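Local coordinates for protein sniffer CG10964-PA (PDB 1SNY) that binds NADP in a Rossmann fold and probably reduces carbonyl compounds with NADPH, as a member of the short-chain dehydrogenase/reductase family, at residues P48-T53 and E95-D100; Q132-V137 and R190-A195; V163-I168 and P209-C214. All coordinates share one frame; numbering follows the deposited sequence.

Contact 1: residues P48-T53 and E95-D100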
loop_
_atom_site.group_PDB
_atom_site.type_symbol
_atom_site.label_atom_id
_atom_site.label_comp_id
_atom_site.label_asym_id
_atom_site.label_seq_id
_atom_site.Cartn_x
_atom_site.Cartn_y
_atom_site.Cartn_z
ATOM N N PRO A 48 -6.678 -30.272 11.037
ATOM C CA PRO A 48 -5.564 -30.507 10.110
ATOM C C PRO A 48 -4.585 -31.552 10.643
ATOM O O PRO A 48 -4.398 -31.670 11.854
ATOM C CB PRO A 48 -4.919 -29.126 9.992
ATOM C CG PRO A 48 -6.078 -28.191 10.207
ATOM C CD PRO A 48 -6.798 -28.841 11.364
ATOM N N GLN A 49 -3.964 -32.302 9.736
ATOM C CA GLN A 49 -2.986 -33.313 10.125
ATOM C C GLN A 49 -1.697 -32.613 10.524
ATOM O O GLN A 49 -0.984 -33.056 11.425
ATOM C CB GLN A 49 -2.701 -34.280 8.967
ATOM C CG GLN A 49 -1.593 -35.285 9.272
ATOM C CD GLN A 49 -1.448 -36.366 8.211
ATOM O OE1 GLN A 49 -0.679 -37.315 8.381
ATOM N NE2 GLN A 49 -2.188 -36.231 7.113
ATOM N N HIS A 50 -1.400 -31.512 9.842
ATOM C CA HIS A 50 -0.200 -30.748 10.129
ATOM C C HIS A 50 -0.570 -29.280 10.283
ATOM O O HIS A 50 -0.997 -28.624 9.325
ATOM C CB HIS A 50 0.822 -30.918 9.004
ATOM C CG HIS A 50 1.251 -32.336 8.788
ATOM N ND1 HIS A 50 1.871 -33.083 9.768
ATOM C CD2 HIS A 50 1.160 -33.139 7.701
ATOM C CE1 HIS A 50 2.145 -34.285 9.291
ATOM N NE2 HIS A 50 1.725 -34.345 8.040
ATOM N N LEU A 51 -0.418 -28.779 11.502
ATOM C CA LEU A 51 -0.732 -27.394 11.807
ATOM C C LEU A 51 0.571 -26.696 12.180
ATOM O O LEU A 51 1.000 -26.766 13.330
ATOM C CB LEU A 51 -1.714 -27.335 12.980
ATOM C CG LEU A 51 -2.655 -26.137 13.139
ATOM C CD1 LEU A 51 -3.546 -26.369 14.348
ATOM C CD2 LEU A 51 -1.869 -24.844 13.297
ATOM N N PHE A 52 1.211 -26.049 11.207
ATOM C CA PHE A 52 2.460 -25.331 11.472
ATOM C C PHE A 52 2.159 -23.950 12.029
ATOM O O PHE A 52 1.335 -23.204 11.484
ATOM C CB PHE A 52 3.308 -25.194 10.203
ATOM C CG PHE A 52 3.689 -26.505 9.589
ATOM C CD1 PHE A 52 2.798 -27.183 8.766
ATOM C CD2 PHE A 52 4.929 -27.083 9.861
ATOM C CE1 PHE A 52 3.134 -28.416 8.220
ATOM C CE2 PHE A 52 5.272 -28.317 9.318
ATOM C CZ PHE A 52 4.375 -28.984 8.498
ATOM N N THR A 53 2.838 -23.615 13.119
ATOM C CA THR A 53 2.639 -22.339 13.787
ATOM C C THR A 53 3.970 -21.668 14.058
ATOM O O THR A 53 4.889 -22.293 14.590
ATOM C CB THR A 53 1.934 -22.533 15.136
ATOM O OG1 THR A 53 2.758 -23.341 15.985
ATOM C CG2 THR A 53 0.604 -23.224 14.949
ATOM N N GLU A 95 8.366 -28.917 3.989
ATOM C CA GLU A 95 8.421 -29.933 2.946
ATOM C C GLU A 95 8.829 -31.301 3.494
ATOM O O GLU A 95 8.310 -32.330 3.064
ATOM C CB GLU A 95 9.388 -29.501 1.840
ATOM C CG GLU A 95 9.317 -30.365 0.589
ATOM C CD GLU A 95 10.135 -29.799 -0.557
ATOM O OE1 GLU A 95 11.368 -29.651 -0.400
ATOM O OE2 GLU A 95 9.544 -29.500 -1.617
ATOM N N GLY A 96 9.755 -31.308 4.447
ATOM C CA GLY A 96 10.197 -32.563 5.023
ATOM C C GLY A 96 9.053 -33.313 5.676
ATOM O O GLY A 96 8.998 -34.546 5.640
ATOM N N VAL A 97 8.124 -32.567 6.264
ATOM C CA VAL A 97 6.985 -33.164 6.940
ATOM C C VAL A 97 5.833 -33.508 5.999
ATOM O O VAL A 97 5.307 -34.622 6.040
ATOM C CB VAL A 97 6.459 -32.228 8.056
ATOM C CG1 VAL A 97 5.251 -32.845 8.737
ATOM C CG2 VAL A 97 7.561 -31.966 9.071
ATOM N N THR A 98 5.448 -32.561 5.148
ATOM C CA THR A 98 4.338 -32.776 4.221
ATOM C C THR A 98 4.715 -33.576 2.979
ATOM O O THR A 98 3.927 -34.387 2.494
ATOM C CB THR A 98 3.735 -31.439 3.761
ATOM O OG1 THR A 98 4.721 -30.694 3.038
ATOM C CG2 THR A 98 3.271 -30.627 4.961
ATOM N N LYS A 99 5.913 -33.332 2.458
ATOM C CA LYS A 99 6.402 -34.032 1.272
ATOM C C LYS A 99 5.542 -33.787 0.031
ATOM O O LYS A 99 5.196 -32.647 -0.281
ATOM C CB LYS A 99 6.494 -35.534 1.559
ATOM C CG LYS A 99 7.328 -35.868 2.789
ATOM C CD LYS A 99 7.306 -37.357 3.093
ATOM C CE LYS A 99 7.993 -37.662 4.415
ATOM N NZ LYS A 99 7.997 -39.124 4.712
ATOM N N ASP A 100 5.195 -34.864 -0.665
ATOM C CA ASP A 100 4.401 -34.784 -1.890
ATOM C C ASP A 100 2.987 -34.242 -1.723
ATOM O O ASP A 100 2.269 -34.089 -2.706
ATOM C CB ASP A 100 4.324 -36.159 -2.553
ATOM C CG ASP A 100 3.621 -37.177 -1.685
ATOM O OD1 ASP A 100 4.121 -37.458 -0.572
ATOM O OD2 ASP A 100 2.563 -37.690 -2.109
#

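Contact 2: residues Q132-V137 and R190-A195. With NAP (NADP nicotinamide-adenine-dinucleotide phosphate), chain B.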
loop_
_atom_site.group_PDB
_atom_site.type_symbol
_atom_site.label_atom_id
_atom_site.label_comp_id
_atom_site.label_asym_id
_atom_site.label_seq_id
_atom_site.Cartn_x
_atom_site.Cartn_y
_atom_site.Cartn_z
ATOM N N GLN A 132 7.005 -3.053 6.077
ATOM C CA GLN A 132 7.810 -4.268 5.946
ATOM C C GLN A 132 7.139 -5.510 6.544
ATOM O O GLN A 132 7.114 -6.567 5.923
ATOM C CB GLN A 132 9.188 -4.070 6.599
ATOM C CG GLN A 132 10.052 -5.300 6.513
ATOM C CD GLN A 132 11.388 -5.101 7.179
ATOM O OE1 GLN A 132 11.452 -4.813 8.372
ATOM N NE2 GLN A 132 12.462 -5.246 6.411
ATOM N N THR A 133 6.582 -5.380 7.742
ATOM C CA THR A 133 5.939 -6.507 8.411
ATOM C C THR A 133 4.542 -6.853 7.887
ATOM O O THR A 133 4.204 -8.030 7.737
ATOM C CB THR A 133 5.820 -6.255 9.933
ATOM O OG1 THR A 133 7.127 -6.231 10.523
ATOM C CG2 THR A 133 4.985 -7.350 10.591
ATOM N N ASN A 134 3.737 -5.834 7.604
ATOM C CA ASN A 134 2.372 -6.072 7.134
ATOM C C ASN A 134 2.232 -6.277 5.630
ATOM O O ASN A 134 1.231 -6.833 5.162
ATOM C CB ASN A 134 1.464 -4.908 7.556
ATOM C CG ASN A 134 1.222 -4.873 9.051
ATOM O OD1 ASN A 134 1.863 -5.595 9.812
ATOM N ND2 ASN A 134 0.297 -4.019 9.484
ATOM N N THR A 135 3.225 -5.849 4.864
ATOM C CA THR A 135 3.118 -5.959 3.409
ATOM C C THR A 135 4.189 -6.824 2.756
ATOM O O THR A 135 3.889 -7.815 2.077
ATOM C CB THR A 135 3.162 -4.556 2.768
ATOM O OG1 THR A 135 2.223 -3.697 3.429
ATOM C CG2 THR A 135 2.839 -4.632 1.267
ATOM N N VAL A 136 5.446 -6.452 2.972
ATOM C CA VAL A 136 6.555 -7.182 2.375
ATOM C C VAL A 136 6.652 -8.627 2.854
ATOM O O VAL A 136 6.845 -9.532 2.045
ATOM C CB VAL A 136 7.884 -6.442 2.639
ATOM C CG1 VAL A 136 9.042 -7.207 2.005
ATOM C CG2 VAL A 136 7.812 -5.041 2.052
ATOM N N VAL A 137 6.506 -8.854 4.159
ATOM C CA VAL A 137 6.582 -10.210 4.696
ATOM C C VAL A 137 5.558 -11.150 4.053
ATOM O O VAL A 137 5.904 -12.213 3.549
ATOM C CB VAL A 137 6.409 -10.214 6.236
ATOM C CG1 VAL A 137 6.156 -11.636 6.733
ATOM C CG2 VAL A 137 7.678 -9.656 6.904
ATOM N N ARG A 190 -2.965 1.796 7.656
ATOM C CA ARG A 190 -3.817 1.810 6.465
ATOM C C ARG A 190 -3.048 1.551 5.178
ATOM O O ARG A 190 -3.459 0.731 4.356
ATOM C CB ARG A 190 -4.556 3.138 6.336
ATOM C CG ARG A 190 -5.637 3.388 7.380
ATOM C CD ARG A 190 -6.386 4.668 7.029
ATOM N NE ARG A 190 -7.297 5.127 8.075
ATOM C CZ ARG A 190 -8.503 4.618 8.299
ATOM N NH1 ARG A 190 -8.957 3.618 7.555
ATOM N NH2 ARG A 190 -9.265 5.129 9.261
ATOM N N THR A 191 -1.931 2.244 4.986
ATOM C CA THR A 191 -1.181 2.027 3.762
ATOM C C THR A 191 -0.711 0.587 3.624
ATOM O O THR A 191 -0.708 0.030 2.522
ATOM C CB THR A 191 0.052 2.963 3.654
ATOM O OG1 THR A 191 0.906 2.779 4.790
ATOM C CG2 THR A 191 -0.388 4.414 3.569
ATOM N N SER A 192 -0.294 -0.025 4.734
ATOM C CA SER A 192 0.192 -1.392 4.677
ATOM C C SER A 192 -0.884 -2.412 4.380
ATOM O O SER A 192 -0.627 -3.395 3.701
ATOM C CB SER A 192 0.901 -1.789 5.989
ATOM O OG SER A 192 -0.015 -1.986 7.064
ATOM N N LYS A 193 -2.091 -2.186 4.889
ATOM C CA LYS A 193 -3.176 -3.135 4.643
ATOM C C LYS A 193 -3.780 -2.921 3.254
ATOM O O LYS A 193 -4.194 -3.881 2.615
ATOM C CB LYS A 193 -4.239 -3.022 5.749
ATOM C CG LYS A 193 -3.751 -3.470 7.128
ATOM C CD LYS A 193 -3.275 -4.930 7.131
ATOM C CE LYS A 193 -3.240 -5.490 8.553
ATOM N NZ LYS A 193 -2.862 -6.933 8.589
ATOM N N SER A 194 -3.838 -1.676 2.780
ATOM C CA SER A 194 -4.340 -1.448 1.425
ATOM C C SER A 194 -3.306 -2.029 0.472
ATOM O O SER A 194 -3.645 -2.544 -0.587
ATOM C CB SER A 194 -4.549 0.052 1.124
ATOM O OG SER A 194 -5.612 0.567 1.890
ATOM N N ALA A 195 -2.028 -1.951 0.845
ATOM C CA ALA A 195 -0.985 -2.515 0.001
ATOM C C ALA A 195 -1.095 -4.043 -0.010
ATOM O O ALA A 195 -0.896 -4.673 -1.045
ATOM C CB ALA A 195 0.412 -2.087 0.513
HETATM P PA NAP B . -1.605 -9.020 18.094
HETATM O O1A NAP B . -0.757 -7.910 18.280
HETATM O O2A NAP B . -2.403 -9.710 19.180
HETATM O O5B NAP B . -0.793 -10.202 17.386
HETATM C C5B NAP B . 0.128 -9.891 16.308
HETATM C C4B NAP B . 0.842 -11.266 16.116
HETATM O O4B NAP B . 1.827 -11.075 14.997
HETATM C C3B NAP B . 1.737 -11.724 17.311
HETATM O O3B NAP B . 1.652 -13.156 17.366
HETATM C C2B NAP B . 3.105 -11.197 16.929
HETATM O O2B NAP B . 4.221 -11.803 17.565
HETATM C C1B NAP B . 3.129 -11.424 15.400
HETATM N N9A NAP B . 4.180 -10.605 14.817
HETATM C C8A NAP B . 4.355 -9.239 14.730
HETATM N N7A NAP B . 5.477 -8.875 14.120
HETATM C C5A NAP B . 6.066 -10.087 13.790
HETATM C C6A NAP B . 7.279 -10.354 13.132
HETATM N N6A NAP B . 8.174 -9.450 12.659
HETATM N N1A NAP B . 7.613 -11.708 12.936
HETATM C C2A NAP B . 6.767 -12.738 13.382
HETATM N N3A NAP B . 5.568 -12.499 14.038
HETATM C C4A NAP B . 5.262 -11.159 14.218
HETATM O O3 NAP B . -2.677 -8.661 16.991
HETATM P PN NAP B . -3.904 -9.439 16.381
HETATM O O1N NAP B . -5.159 -8.730 16.677
HETATM O O2N NAP B . -3.796 -10.841 16.866
HETATM O O5D NAP B . -3.636 -9.303 14.825
HETATM C C5D NAP B . -3.720 -10.485 13.957
HETATM C C4D NAP B . -3.866 -10.007 12.524
HETATM O O4D NAP B . -5.205 -9.489 12.316
HETATM C C3D NAP B . -2.911 -8.848 12.090
HETATM O O3D NAP B . -2.417 -9.066 10.747
HETATM C C2D NAP B . -3.799 -7.619 12.224
HETATM O O2D NAP B . -3.355 -6.518 11.462
HETATM C C1D NAP B . -5.114 -8.131 11.772
HETATM N N1N NAP B . -6.324 -7.463 12.302
HETATM C C2N NAP B . -6.693 -7.396 13.683
HETATM C C3N NAP B . -7.881 -6.719 14.003
HETATM C C7N NAP B . -8.326 -6.618 15.468
HETATM O O7N NAP B . -9.366 -6.020 15.677
HETATM N N7N NAP B . -7.620 -7.150 16.429
HETATM C C4N NAP B . -8.717 -6.104 12.965
HETATM C C5N NAP B . -8.298 -6.205 11.616
HETATM C C6N NAP B . -7.101 -6.882 11.265
HETATM P P2B NAP B . 4.875 -11.240 18.962
HETATM O O1X NAP B . 3.969 -11.760 20.082
HETATM O O2X NAP B . 6.220 -11.887 18.927
HETATM O O3X NAP B . 4.866 -9.720 18.889
HETATM O O HOH W 1 -0.299 -7.801 7.363
#

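Contact 3: residues V163-I168 and P209-C214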
loop_
_atom_site.group_PDB
_atom_site.type_symbol
_atom_site.label_atom_id
_atom_site.label_comp_id
_atom_site.label_asym_id
_atom_site.label_seq_id
_atom_site.Cartn_x
_atom_site.Cartn_y
_atom_site.Cartn_z
ATOM N N VAL A 163 -9.701 -23.994 0.578
ATOM C CA VAL A 163 -8.641 -24.352 1.509
ATOM C C VAL A 163 -8.351 -25.850 1.446
ATOM O O VAL A 163 -7.289 -26.304 1.866
ATOM C CB VAL A 163 -9.008 -23.960 2.949
ATOM C CG1 VAL A 163 -9.029 -22.443 3.082
ATOM C CG2 VAL A 163 -10.371 -24.541 3.317
ATOM N N GLY A 164 -9.300 -26.611 0.912
ATOM C CA GLY A 164 -9.113 -28.041 0.786
ATOM C C GLY A 164 -8.086 -28.368 -0.280
ATOM O O GLY A 164 -7.511 -29.459 -0.281
ATOM N N ARG A 165 -7.848 -27.427 -1.189
ATOM C CA ARG A 165 -6.880 -27.624 -2.263
ATOM C C ARG A 165 -5.609 -26.832 -1.960
ATOM O O ARG A 165 -4.621 -27.395 -1.486
ATOM C CB ARG A 165 -7.491 -27.183 -3.603
ATOM C CG ARG A 165 -6.654 -27.509 -4.823
ATOM C CD ARG A 165 -7.464 -27.374 -6.116
ATOM N NE ARG A 165 -6.619 -27.565 -7.291
ATOM C CZ ARG A 165 -7.059 -27.556 -8.544
ATOM N NH1 ARG A 165 -8.347 -27.368 -8.794
ATOM N NH2 ARG A 165 -6.203 -27.718 -9.547
ATOM N N ALA A 166 -5.640 -25.528 -2.226
ATOM C CA ALA A 166 -4.500 -24.656 -1.956
ATOM C C ALA A 166 -4.988 -23.215 -1.855
ATOM O O ALA A 166 -5.819 -22.774 -2.656
ATOM C CB ALA A 166 -3.465 -24.786 -3.057
ATOM N N ALA A 167 -4.468 -22.478 -0.878
ATOM C CA ALA A 167 -4.895 -21.100 -0.703
ATOM C C ALA A 167 -3.990 -20.270 0.180
ATOM O O ALA A 167 -3.327 -20.785 1.080
ATOM C CB ALA A 167 -6.315 -21.074 -0.126
ATOM N N ILE A 168 -3.984 -18.968 -0.087
ATOM C CA ILE A 168 -3.223 -18.022 0.709
ATOM C C ILE A 168 -4.261 -17.078 1.292
ATOM O O ILE A 168 -4.990 -16.422 0.546
ATOM C CB ILE A 168 -2.256 -17.179 -0.143
ATOM C CG1 ILE A 168 -1.196 -18.079 -0.774
ATOM C CG2 ILE A 168 -1.630 -16.085 0.721
ATOM C CD1 ILE A 168 -0.383 -17.389 -1.867
ATOM N N PRO A 209 -3.576 -20.071 -12.647
ATOM C CA PRO A 209 -3.208 -21.240 -13.455
ATOM C C PRO A 209 -3.120 -22.522 -12.631
ATOM O O PRO A 209 -3.580 -23.578 -13.066
ATOM C CB PRO A 209 -1.856 -20.843 -14.032
ATOM C CG PRO A 209 -2.015 -19.381 -14.236
ATOM C CD PRO A 209 -2.690 -18.935 -12.954
ATOM N N GLN A 210 -2.512 -22.431 -11.449
ATOM C CA GLN A 210 -2.390 -23.595 -10.574
ATOM C C GLN A 210 -3.604 -23.692 -9.657
ATOM O O GLN A 210 -3.679 -24.571 -8.797
ATOM C CB GLN A 210 -1.114 -23.524 -9.729
ATOM C CG GLN A 210 0.180 -23.678 -10.511
ATOM C CD GLN A 210 0.627 -22.393 -11.184
ATOM O OE1 GLN A 210 1.637 -22.364 -11.887
ATOM N NE2 GLN A 210 -0.120 -21.320 -10.965
ATOM N N ARG A 211 -4.552 -22.780 -9.856
ATOM C CA ARG A 211 -5.785 -22.737 -9.079
ATOM C C ARG A 211 -5.563 -22.581 -7.576
ATOM O O ARG A 211 -6.199 -23.269 -6.776
ATOM C CB ARG A 211 -6.622 -23.991 -9.352
ATOM C CG ARG A 211 -7.107 -24.114 -10.789
ATOM C CD ARG A 211 -8.065 -22.989 -11.135
ATOM N NE ARG A 211 -8.719 -23.193 -12.427
ATOM C CZ ARG A 211 -8.146 -22.988 -13.609
ATOM N NH1 ARG A 211 -6.890 -22.567 -13.689
ATOM N NH2 ARG A 211 -8.842 -23.198 -14.718
ATOM N N ILE A 212 -4.655 -21.680 -7.198
ATOM C CA ILE A 212 -4.374 -21.406 -5.796
ATOM C C ILE A 212 -5.175 -20.162 -5.436
ATOM O O ILE A 212 -4.995 -19.106 -6.034
ATOM C CB ILE A 212 -2.866 -21.126 -5.551
ATOM C CG1 ILE A 212 -2.047 -22.368 -5.899
ATOM C CG2 ILE A 212 -2.643 -20.721 -4.087
ATOM C CD1 ILE A 212 -0.526 -22.148 -5.836
HETATM N N MSE A 213 -6.062 -20.301 -4.463
HETATM C CA MSE A 213 -6.923 -19.206 -4.034
HETATM C C MSE A 213 -6.211 -18.200 -3.128
HETATM O O MSE A 213 -5.419 -18.583 -2.268
HETATM C CB MSE A 213 -8.143 -19.791 -3.306
HETATM C CG MSE A 213 -9.204 -18.782 -2.892
HETATM SE SE MSE A 213 -10.723 -19.642 -2.049
HETATM C CE MSE A 213 -10.090 -19.639 -0.227
ATOM N N CYS A 214 -6.470 -16.913 -3.342
ATOM C CA CYS A 214 -5.886 -15.884 -2.489
ATOM C C CYS A 214 -6.956 -14.874 -2.142
ATOM O O CYS A 214 -7.642 -14.343 -3.023
ATOM C CB CYS A 214 -4.709 -15.169 -3.157
ATOM S SG CYS A 214 -3.873 -14.030 -1.997
HETATM O O HOH W 2 -3.333 -27.135 -9.578
HETATM O O HOH W 3 -7.705 -23.784 -4.180
#

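Contact 1: residues P48-T53 and E95-D100
V97 reaches from the last turn of its helix to two aromatic side chains, H50 and F52, which stand two residues apart on the same side of a strand. Its CG1 methyl lies over one face of the H50 imidazole, 3.7 Å from V97 CG1 to the H50 ring centroid and 22° off the ring normal, a CH-pi contact shifted toward the ND1-CE1 side. CG1 is anti to the backbone N of V97 (chi1 179°), which carries it over the imidazole. The F52 ring is met differently: V97 CB sits at its edge, in the ring plane, 3.9 Å from F52 CZ. One residue on, T98 CG2 comes obliquely to the same end of the phenyl, 3.9 Å from F52 CE1. No hydrogen bond crosses, and the contact is made by carbon packing.

In the second shell, Q49 CG lies over the other face of the H50 ring. H75 NE2 is hydrogen-bonded to H50 ND1, and the H75 ring stacks on F52, while T98 OG1 is tied back to I94 O. The contact joins helix 87-98 to strand 50-55 of the parallel Rossmann sheet, with strands 23-26 and 74-78 flanking and L148 of helix 124-155 against T98.

Contact 2: residues Q132-V137 and R190-A195
N134 and T135 of helix 124-155 meet S192 on helix 187-207, two nearly parallel helices of the Rossmann-type SDR fold whose axes, over these segments, approach to 8.2 Å at 16°. Both lie near the subunit interface, where T191 packs on A195 of the second subunit.

Two direct hydrogen bonds cross. T135 OG1 donates to S192 O over 2.9 Å, in the carbonyl plane and on a lone pair, at a C=O...donor angle of 110°. N134 ND2 gives a longer bond, 3.2 Å to S192 OG, which lies 18° out of the amide plane; the stronger partner of this amide is I112 O, and that of S192 OG is Y189 O. A valine in place of T135 would probably leave S192 O without the hydroxyl that links the helices.

The apolar part is small: the threonine rotamer turns CG2 anti to the backbone N, 3.6 Å from A195 CB.

K193 starts away from the facing helix, but its chain bends at chi2 and brings NZ to the nicotinamide ribose, 3.1 Å from NAP O3D, with a weak bond to NAP O2D. Y189 OH also binds NADP, and M171 O accepts from K193 NZ. One water accepts from K193 NZ at 3.0 Å and donates to N134 O at 2.8 Å.

Contact 3: residues V163-I168 and P209-C214
A167 and I168 run beside M213 and C214 as neighbouring parallel strands; strand 167-171, helix 187-207 and strand 213-217 form a beta-alpha-beta crossover of the Rossmann-type sheet. Two backbone hydrogen bonds join the strands, M213 N to A166 O at 3.1 Å and I168 N to M213 O at 2.6 Å. M213 O also receives a CA-H...O contact from A167 CA, and I168 O one from C214 CA.

Apolar side chains pair on both faces. A167 CB meets M213 CB at 3.9 Å on one; the selenomethionine chain turns at chi3 (88°), placing its CE 4.0 Å from A167 CB. On the other face, C214 SG lies against I168 CB in one of its two conformers, a less certain contact. Ahead of the strands, A166 CB touches I212 CG1.

At the charged edge R165 and R211 lie side by side. R211 CB sits 3.6 Å above the centre of the R165 guanidinium. R165 NE bonds A153 O; R211 NH1 bonds Y208 O and its guanidinium makes a cation-pi contact with the Y208 ring. A water links R165 NH2 to Q210 O.

R211, with positive phi, closes the Schellman motif ending helix 187-207. The arginines meet through carbon, R165 NH1 staying 5.5 Å from R211 NE, and separate partners probably make their like charges tolerable.

All three contacts belong to one Rossmann-type domain. Contact 1 comes first in the chain and closes before the others open; the segments of contacts 2 and 3 alternate, because helix 124-155, strand 167-171, helix 187-207 and strand 213-217 follow one another. Contacts 1 and 3 reach the same parallel sheet, at strands 50-55 and 167-171/213-217, which strands 23-26 and 105-108 separate; their centres lie 16 Å apart. Contact 2 joins two helices 27 Å from contact 1 and 22 Å from contact 3, centre to centre, across the chain's centre from contact 1. It supplies K193, one residue that binds NADP; contact 1 packs a helix on the sheet and contact 3 pairs two strands, both away from NADP.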